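PDB 5OWG: PcyX_EBK42635 from Marine metagenome, which probably reduces biliverdin IXalpha to phycoerythrobilin by four electrons taken from ferredoxin, as a ferredoxin-dependent bilin reductase of phycobilin synthesis. Local coordinates for residues K16-D19 / E20-V24; P35-E38 / R39-E43; D160-N163 / K164-M168; N174-I177 / D178-N182. All blocks are in the same frame, centred on the assembly; numbering follows the deposited sequence.

Contact 1: residues K16-D19 / E20-V24; sequences KWKD and ETIEV
Trp-17 and Thr-21, one turn apart on helix 14-28, form the tightly packed side of this contact. The OG1 hydroxyl of Thr-21 donates to the backbone O of Trp-17 at 2.8 Å, while Thr-21 N bonds to the same oxygen at 2.9 Å from the other face of its carbonyl plane. Two donors of one residue grip a single acceptor, and the hydroxyl bond holds chi1 of the threonine. The indole of Trp-17, its CG turned away from the backbone N (chi1 161°), lies so that Thr-21 OG1 stands over one of its faces, off-centre toward the rim and 3.4 Å from CE2. Lys-18 and Ile-22 run side by side in the same direction, with Lys-18 CG 4.1 Å from Ile-22 CD1. The solvent side is held by charge. Lys-16 NZ makes a weak salt bridge to Glu-20 OE2 at 3.2 Å, reached because the glutamate chain folds at chi2 (-58°) and the lysine tail bends back at its end. Lys-18 turns its ammonium the other way and meets the carboxylate of its neighbour Asp-19 (NZ to OD1 3.0 Å). Below these pairs lies regular i to i+4 bonding, nearly straight from Glu-20 N to Lys-16 O (179°). The amphipathic helix turns its inner side to the antiparallel sheet and to a partner helix: Trp-17 packs on Trp-74 and Ala-76 of strand 73-82, meets the ring of Phe-93, and touches Cys-166, Ala-169 and Val-170 of helix 161-179, while Thr-21 rests on Leu-78 and Ile-22 on Leu-62.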
# COMPACT_ATOMS: atom_id res chain seq x y z
N LYS A 16 15.36 -2.12 -5.73
CA LYS A 16 15.73 -3.11 -4.72
C LYS A 16 14.65 -3.20 -3.65
O LYS A 16 14.15 -4.29 -3.35
CB LYS A 16 17.08 -2.74 -4.10
CG LYS A 16 17.51 -3.66 -2.97
CD LYS A 16 19.01 -3.87 -2.97
CE LYS A 16 19.46 -4.71 -1.80
NZ LYS A 16 18.75 -6.02 -1.74
N TRP A 17 14.28 -2.06 -3.06
CA TRP A 17 13.21 -2.06 -2.07
C TRP A 17 11.94 -2.71 -2.61
O TRP A 17 11.16 -3.28 -1.84
CB TRP A 17 12.91 -0.62 -1.62
CG TRP A 17 11.57 -0.48 -0.97
CD1 TRP A 17 11.29 -0.52 0.36
CD2 TRP A 17 10.31 -0.28 -1.64
NE1 TRP A 17 9.94 -0.36 0.57
CE2 TRP A 17 9.32 -0.21 -0.65
CE3 TRP A 17 9.94 -0.15 -2.98
CZ2 TRP A 17 7.97 -0.02 -0.95
CZ3 TRP A 17 8.60 0.04 -3.28
CH2 TRP A 17 7.64 0.10 -2.27
N LYS A 18 11.72 -2.63 -3.92
CA LYS A 18 10.52 -3.21 -4.51
C LYS A 18 10.61 -4.73 -4.57
O LYS A 18 9.65 -5.43 -4.23
CB LYS A 18 10.29 -2.64 -5.91
CG LYS A 18 8.99 -3.10 -6.57
CD LYS A 18 8.82 -2.52 -7.97
CE LYS A 18 9.91 -2.98 -8.92
NZ LYS A 18 10.03 -4.46 -8.97
N ASP A 19 11.76 -5.26 -4.99
CA ASP A 19 11.93 -6.71 -5.04
C ASP A 19 11.95 -7.31 -3.64
O ASP A 19 11.37 -8.38 -3.41
CB ASP A 19 13.21 -7.06 -5.80
CG ASP A 19 13.12 -6.72 -7.28
OD1 ASP A 19 12.08 -6.17 -7.70
OD2 ASP A 19 14.08 -7.00 -8.01
N GLU A 20 12.61 -6.64 -2.69
CA GLU A 20 12.57 -7.10 -1.31
C GLU A 20 11.15 -7.06 -0.77
O GLU A 20 10.73 -7.95 -0.01
CB GLU A 20 13.49 -6.25 -0.43
CG GLU A 20 14.94 -6.17 -0.89
CD GLU A 20 15.61 -7.52 -1.00
OE1 GLU A 20 15.21 -8.32 -1.87
OE2 GLU A 20 16.53 -7.80 -0.20
N THR A 21 10.38 -6.04 -1.16
CA THR A 21 8.98 -5.96 -0.74
C THR A 21 8.17 -7.11 -1.30
O THR A 21 7.35 -7.72 -0.59
CB THR A 21 8.39 -4.61 -1.18
OG1 THR A 21 8.86 -3.57 -0.32
CG2 THR A 21 6.86 -4.63 -1.16
N ILE A 22 8.36 -7.44 -2.58
CA ILE A 22 7.59 -8.51 -3.21
C ILE A 22 7.96 -9.86 -2.60
O ILE A 22 7.11 -10.75 -2.46
CB ILE A 22 7.79 -8.49 -4.73
CG1 ILE A 22 7.23 -7.19 -5.32
CG2 ILE A 22 7.10 -9.69 -5.38
CD1 ILE A 22 7.63 -6.94 -6.76
N GLU A 23 9.24 -10.04 -2.25
CA GLU A 23 9.66 -11.29 -1.64
C GLU A 23 8.95 -11.51 -0.30
O GLU A 23 8.49 -12.62 -0.01
CB GLU A 23 11.17 -11.30 -1.44
CG GLU A 23 11.74 -12.62 -0.91
CD GLU A 23 11.51 -13.78 -1.86
OE1 GLU A 23 11.10 -13.54 -3.02
OE2 GLU A 23 11.74 -14.94 -1.45
N VAL A 24 8.85 -10.46 0.51
CA VAL A 24 8.18 -10.59 1.80
C VAL A 24 6.72 -10.97 1.60
O VAL A 24 6.20 -11.88 2.26
CB VAL A 24 8.31 -9.28 2.61
CG1 VAL A 24 7.49 -9.34 3.89
CG2 VAL A 24 9.78 -9.02 2.93

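Contact 2: residues P35-E38 / R39-E43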
# COMPACT_ATOMS: atom_id res chain seq x y z
N PRO A 35 -10.96 -8.00 -8.60
CA PRO A 35 -11.81 -7.55 -9.71
C PRO A 35 -11.58 -6.08 -10.04
O PRO A 35 -11.57 -5.22 -9.16
CB PRO A 35 -13.23 -7.79 -9.18
CG PRO A 35 -13.09 -8.84 -8.16
CD PRO A 35 -11.74 -8.64 -7.53
N GLY A 36 -11.40 -5.80 -11.34
CA GLY A 36 -11.20 -4.46 -11.83
C GLY A 36 -9.75 -4.07 -12.02
O GLY A 36 -9.46 -3.19 -12.85
N MET A 37 -8.83 -4.70 -11.29
CA MET A 37 -7.43 -4.29 -11.34
C MET A 37 -6.78 -4.59 -12.69
O MET A 37 -5.78 -3.95 -13.03
CB MET A 37 -6.64 -4.97 -10.23
CG MET A 37 -5.30 -4.31 -9.94
SD MET A 37 -5.49 -2.72 -9.10
CE MET A 37 -6.00 -3.25 -7.47
N GLU A 38 -7.32 -5.54 -13.45
CA GLU A 38 -6.74 -5.83 -14.76
C GLU A 38 -6.71 -4.59 -15.65
O GLU A 38 -5.91 -4.55 -16.60
CB GLU A 38 -7.53 -6.95 -15.46
CG GLU A 38 -8.90 -6.56 -15.99
CD GLU A 38 -9.90 -6.23 -14.89
OE1 GLU A 38 -9.70 -6.70 -13.75
OE2 GLU A 38 -10.88 -5.51 -15.17
N ARG A 39 -7.54 -3.59 -15.36
CA ARG A 39 -7.54 -2.35 -16.13
C ARG A 39 -6.35 -1.47 -15.80
O ARG A 39 -6.18 -0.42 -16.45
CB ARG A 39 -8.83 -1.57 -15.86
CG ARG A 39 -10.11 -2.38 -16.05
CD ARG A 39 -11.31 -1.63 -15.51
NE ARG A 39 -11.22 -1.40 -14.06
CZ ARG A 39 -12.05 -0.63 -13.37
NH1 ARG A 39 -13.03 0.02 -13.98
NH2 ARG A 39 -11.89 -0.49 -12.06
N PHE A 40 -5.52 -1.84 -14.82
CA PHE A 40 -4.43 -0.98 -14.37
C PHE A 40 -3.09 -1.71 -14.31
O PHE A 40 -2.18 -1.27 -13.60
CB PHE A 40 -4.77 -0.38 -13.00
CG PHE A 40 -6.15 0.19 -12.93
CD1 PHE A 40 -6.53 1.23 -13.76
CD2 PHE A 40 -7.08 -0.31 -12.02
CE1 PHE A 40 -7.81 1.75 -13.70
CE2 PHE A 40 -8.36 0.21 -11.96
CZ PHE A 40 -8.72 1.25 -12.80
N ASN A 41 -2.96 -2.82 -15.03
CA ASN A 41 -1.68 -3.47 -15.28
C ASN A 41 -1.39 -3.30 -16.77
O ASN A 41 -1.70 -4.18 -17.57
CB ASN A 41 -1.68 -4.93 -14.86
CG ASN A 41 -1.56 -5.11 -13.35
OD1 ASN A 41 -0.47 -5.01 -12.79
ND2 ASN A 41 -2.68 -5.39 -12.70
N ASN A 42 -0.82 -2.15 -17.13
CA ASN A 42 -0.58 -1.78 -18.52
C ASN A 42 0.92 -1.63 -18.72
O ASN A 42 1.54 -0.73 -18.15
CB ASN A 42 -1.32 -0.49 -18.86
CG ASN A 42 -1.39 -0.23 -20.35
OD1 ASN A 42 -0.41 -0.42 -21.07
ND2 ASN A 42 -2.55 0.22 -20.83
N GLU A 43 1.50 -2.52 -19.53
CA GLU A 43 2.94 -2.51 -19.74
C GLU A 43 3.41 -1.21 -20.39
O GLU A 43 4.53 -0.76 -20.14
CB GLU A 43 3.36 -3.71 -20.59
CG GLU A 43 2.91 -5.05 -20.04
CD GLU A 43 3.44 -6.21 -20.86
OE1 GLU A 43 4.21 -5.96 -21.81
OE2 GLU A 43 3.09 -7.36 -20.55
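Arg-39 folds back on the carbonyl of Gly-36, and hydrogen bonds dominate this turn between strands 30-32 and 47-53. The NE of Arg-39 meets Gly-36 O at 2.8 Å, in the carbonyl plane on a lone pair and close to the plane of the guanidinium. Arg-39 N reaches the same oxygen at 3.2 Å from above the carbonyl plane. The bend of the arginine chain at chi3 (-63°) brings its NE round to this oxygen. Phe-40 N donates to Met-37 O at 2.8 Å, an i to i+3 bond like that of a 3-10 turn, and Asn-41 ND2 adds a weak bond to Met-37 O; the amide oxygen OD1 of Asn-41 accepts from Asn-49 N. Charge plays a smaller part, since Glu-38 OE2 lies 4.3 Å from Arg-39 NE but well out of the guanidinium plane. Apolar contact comes from Met-37, whose SD sits at the edge of the Phe-40 ring, 4.1 Å from CD2, a Met-aromatic pair. Phe-40 also meets Phe-226 edge-to-face, and Arg-39 NH2 bonds Asn-230 OD1. The chemistry implies a loop fastened through its own carbonyls, with one arginine joining Gly-36 to the residue just beyond helix 220-229.

Contact 3: residues D160-N163 / K164-M168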
# COMPACT_ATOMS: atom_id res chain seq x y z
N ASP A 160 21.58 8.27 1.31
CA ASP A 160 21.66 7.66 2.64
C ASP A 160 20.27 7.65 3.27
O ASP A 160 19.83 6.62 3.80
CB ASP A 160 22.66 8.41 3.52
CG ASP A 160 24.09 7.97 3.28
OD1 ASP A 160 24.30 6.80 2.89
OD2 ASP A 160 25.01 8.79 3.48
N GLU A 161 19.58 8.79 3.23
CA GLU A 161 18.21 8.83 3.72
C GLU A 161 17.32 7.87 2.93
O GLU A 161 16.35 7.33 3.48
CB GLU A 161 17.66 10.25 3.63
CG GLU A 161 16.44 10.50 4.51
CD GLU A 161 16.74 10.35 5.98
OE1 GLU A 161 17.62 11.09 6.49
OE2 GLU A 161 16.12 9.50 6.64
N LEU A 162 17.64 7.64 1.66
CA LEU A 162 16.92 6.63 0.88
C LEU A 162 17.32 5.22 1.31
O LEU A 162 16.50 4.30 1.23
CB LEU A 162 17.19 6.83 -0.61
CG LEU A 162 16.50 5.84 -1.56
CD1 LEU A 162 14.98 5.97 -1.47
CD2 LEU A 162 16.97 6.05 -2.99
N ASN A 163 18.56 5.03 1.75
CA ASN A 163 19.00 3.72 2.20
C ASN A 163 18.27 3.30 3.47
O ASN A 163 17.73 2.19 3.55
CB ASN A 163 20.51 3.72 2.44
CG ASN A 163 21.31 3.84 1.15
OD1 ASN A 163 20.77 4.23 0.11
ND2 ASN A 163 22.59 3.49 1.21
N LYS A 164 18.24 4.18 4.48
CA LYS A 164 17.62 3.82 5.75
C LYS A 164 16.11 3.67 5.61
O LYS A 164 15.52 2.70 6.10
CB LYS A 164 17.96 4.87 6.81
CG LYS A 164 19.41 5.37 6.80
CD LYS A 164 20.44 4.24 6.78
CE LYS A 164 20.49 3.47 8.09
NZ LYS A 164 20.96 4.31 9.22
N ILE A 165 15.46 4.63 4.94
CA ILE A 165 14.00 4.61 4.80
C ILE A 165 13.55 3.30 4.18
O ILE A 165 12.60 2.66 4.65
CB ILE A 165 13.52 5.83 3.99
CG1 ILE A 165 13.13 6.97 4.93
CG2 ILE A 165 12.33 5.48 3.10
CD1 ILE A 165 14.23 7.41 5.87
N CYS A 166 14.21 2.88 3.10
CA CYS A 166 13.83 1.64 2.43
C CYS A 166 14.06 0.44 3.33
O CYS A 166 13.21 -0.45 3.43
CB CYS A 166 14.60 1.51 1.12
SG CYS A 166 14.07 2.65 -0.18
N THR A 167 15.23 0.38 3.99
CA THR A 167 15.50 -0.71 4.91
C THR A 167 14.45 -0.78 6.01
O THR A 167 13.97 -1.86 6.36
CB THR A 167 16.91 -0.54 5.50
OG1 THR A 167 17.86 -1.17 4.64
CG2 THR A 167 17.02 -1.15 6.91
N MET A 168 14.07 0.37 6.57
CA MET A 168 13.02 0.41 7.58
C MET A 168 11.72 -0.15 7.01
O MET A 168 11.13 -1.09 7.56
CB MET A 168 12.81 1.84 8.07
CG MET A 168 13.95 2.43 8.88
SD MET A 168 14.20 4.17 8.50
CE MET A 168 12.53 4.81 8.68
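Leu-162 and Cys-166 meet on the inner side of the opening turns of helix 161-179, one of the outer helices of the alpha/beta/alpha sandwich of bilin reductases. CG of Leu-162 stands opposite its backbone N (chi1 180°), which carries CD1 forward along the helix to 3.7 Å from Cys-166 SG. The thiol, with SG beside its own backbone N (chi1 -72°), also comes within 3.3 Å of Leu-162 O. Leu-162 packs on Leu-14 and Val-102, and Cys-166 on Trp-17, so Cys-166 is buried, while Leu-162 is only partly covered. On another side Glu-161 arches over Ile-165: its bend at chi2 (64°) brings the carboxylate near CD1 of the isoleucine, though the approach modelled there is too short to be trusted. Asp-160 occupies the N-cap position, yet its side chain makes no capping bond; its backbone O instead takes the amide of Lys-164. The lysine coils at every torsion past chi1, so that its aliphatic part curls near that carbonyl while the end leads away. Arg-13 NH1 donates to the oxygen of Asn-163. The same carbonyl, Asn-163 O, receives Thr-167 N at 3.1 Å.

Contact 4: residues N174-I177 / D178-N182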
# COMPACT_ATOMS: atom_id res chain seq x y z
N ASN A 174 7.95 -6.74 7.22
CA ASN A 174 8.13 -8.08 7.78
C ASN A 174 7.62 -8.15 9.21
O ASN A 174 7.05 -9.16 9.63
CB ASN A 174 9.60 -8.48 7.71
CG ASN A 174 9.81 -9.87 7.13
OD1 ASN A 174 8.90 -10.70 7.13
ND2 ASN A 174 11.01 -10.13 6.64
N ASN A 175 7.83 -7.08 9.98
CA ASN A 175 7.36 -7.05 11.36
C ASN A 175 5.87 -6.76 11.46
O ASN A 175 5.22 -7.21 12.41
CB ASN A 175 8.15 -6.02 12.16
CG ASN A 175 9.44 -6.59 12.72
OD1 ASN A 175 9.46 -7.17 13.80
ND2 ASN A 175 10.53 -6.42 11.98
N TYR A 176 5.31 -6.01 10.51
CA TYR A 176 3.87 -5.76 10.51
C TYR A 176 3.10 -7.04 10.25
O TYR A 176 2.11 -7.34 10.93
CB TYR A 176 3.51 -4.70 9.47
CG TYR A 176 2.02 -4.48 9.31
CD1 TYR A 176 1.34 -3.55 10.10
CD2 TYR A 176 1.28 -5.20 8.38
CE1 TYR A 176 -0.02 -3.35 9.96
CE2 TYR A 176 -0.09 -5.01 8.24
CZ TYR A 176 -0.73 -4.08 9.03
OH TYR A 176 -2.08 -3.88 8.90
N ILE A 177 3.54 -7.82 9.25
CA ILE A 177 2.86 -9.05 8.89
C ILE A 177 2.88 -10.04 10.05
O ILE A 177 2.01 -10.92 10.14
CB ILE A 177 3.50 -9.64 7.62
CG1 ILE A 177 3.30 -8.68 6.44
CG2 ILE A 177 2.91 -11.01 7.29
CD1 ILE A 177 4.10 -9.02 5.20
N ASP A 178 3.86 -9.92 10.94
CA ASP A 178 3.97 -10.83 12.07
C ASP A 178 3.08 -10.39 13.24
O ASP A 178 2.31 -11.19 13.78
CB ASP A 178 5.43 -10.93 12.52
CG ASP A 178 5.59 -11.60 13.87
OD1 ASP A 178 4.71 -12.40 14.26
OD2 ASP A 178 6.59 -11.32 14.56
N LYS A 179 3.19 -9.13 13.65
CA LYS A 179 2.51 -8.69 14.86
C LYS A 179 1.01 -8.49 14.65
O LYS A 179 0.24 -8.64 15.60
CB LYS A 179 3.13 -7.39 15.37
CG LYS A 179 4.59 -7.53 15.77
CD LYS A 179 5.19 -6.19 16.18
CE LYS A 179 6.64 -6.34 16.62
NZ LYS A 179 6.79 -7.23 17.80
N ILE A 180 0.58 -8.17 13.43
CA ILE A 180 -0.85 -7.95 13.19
C ILE A 180 -1.64 -9.21 13.51
O ILE A 180 -2.81 -9.14 13.90
CB ILE A 180 -1.09 -7.49 11.74
CG1 ILE A 180 -2.53 -7.01 11.55
CG2 ILE A 180 -0.80 -8.61 10.75
CD1 ILE A 180 -2.86 -5.72 12.28
N ARG A 181 -1.01 -10.38 13.37
CA ARG A 181 -1.70 -11.64 13.67
C ARG A 181 -2.21 -11.66 15.11
O ARG A 181 -3.27 -12.22 15.39
CB ARG A 181 -0.75 -12.82 13.43
CG ARG A 181 -0.29 -12.96 11.98
CD ARG A 181 1.14 -13.48 11.89
NE ARG A 181 1.28 -14.84 12.41
CZ ARG A 181 2.45 -15.41 12.67
NH1 ARG A 181 3.58 -14.75 12.49
NH2 ARG A 181 2.48 -16.66 13.14
N ASN A 182 -1.47 -11.03 16.03
CA ASN A 182 -1.79 -11.09 17.45
C ASN A 182 -3.03 -10.29 17.83
O ASN A 182 -3.34 -10.20 19.02
CB ASN A 182 -0.61 -10.57 18.27
CG ASN A 182 0.61 -11.46 18.17
OD1 ASN A 182 0.51 -12.68 18.27
ND2 ASN A 182 1.77 -10.85 17.96
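Ile-180 N donates to Tyr-176 O at 3.0 Å, and Lys-179 N to Asn-175 O at 3.1 Å, in successive i to i+4 bonds. Asn-175 O also takes a weak bond from Asp-178 N. Arg-181 bends at chi2 and chi3 so that NH1 reaches back to Asp-178 OD1, a salt bridge of 3.2 Å on the outer side; on the way its CD passes 3.2 Å from Ile-177 O. Asn-175 and Lys-179 lie alongside each other, pointing the same way, with OD1 of the asparagine 4.1 Å from the lysine CE. The amide nitrogen of Asn-175 bonds Ser-171 O, and the lysine ammonium makes a cation-pi contact with Trp-122. Residues 174-179 belong to the last turns of helix 161-179, a surface helix of the alpha/beta/alpha sandwich whose inner side lies on the sheet. There the Tyr-176 ring, its CG anti to the backbone N (chi1 174°), slants across Ile-180: CB of the isoleucine stands over one face, and CD1 comes to 4.2 Å from CZ and 3.9 Å from OH. The buried hydroxyl donates to Pro-89 O, and Phe-109 meets the ring edge-to-face. Beyond it, Ile-177 packs on Leu-80 and Val-24, while Ile-180 lies against Pro-82 and Leu-119.

How the contacts relate
Contacts 1, 3 and 4 belong to one layer of helices. Contacts 3 and 4 lie at the two ends of helix 161-179, their centres about 21 Å apart, and contact 1 bridges them from helix 14-28: Trp-17 CD1 packs 3.6 Å from Cys-166 O of contact 3, and Val-24 CG1 lies 3.6 Å from Ile-177 CD1 of contact 4. Contact 2 stands apart, across the sheet, with its nearest atoms about 10 Å from contact 1 and about 17 Å from contact 4. It adjoins helix 220-229. In related bilin reductases the substrate lies between the sheet and the C-terminal helices, so contact 2 is probably on the pocket side.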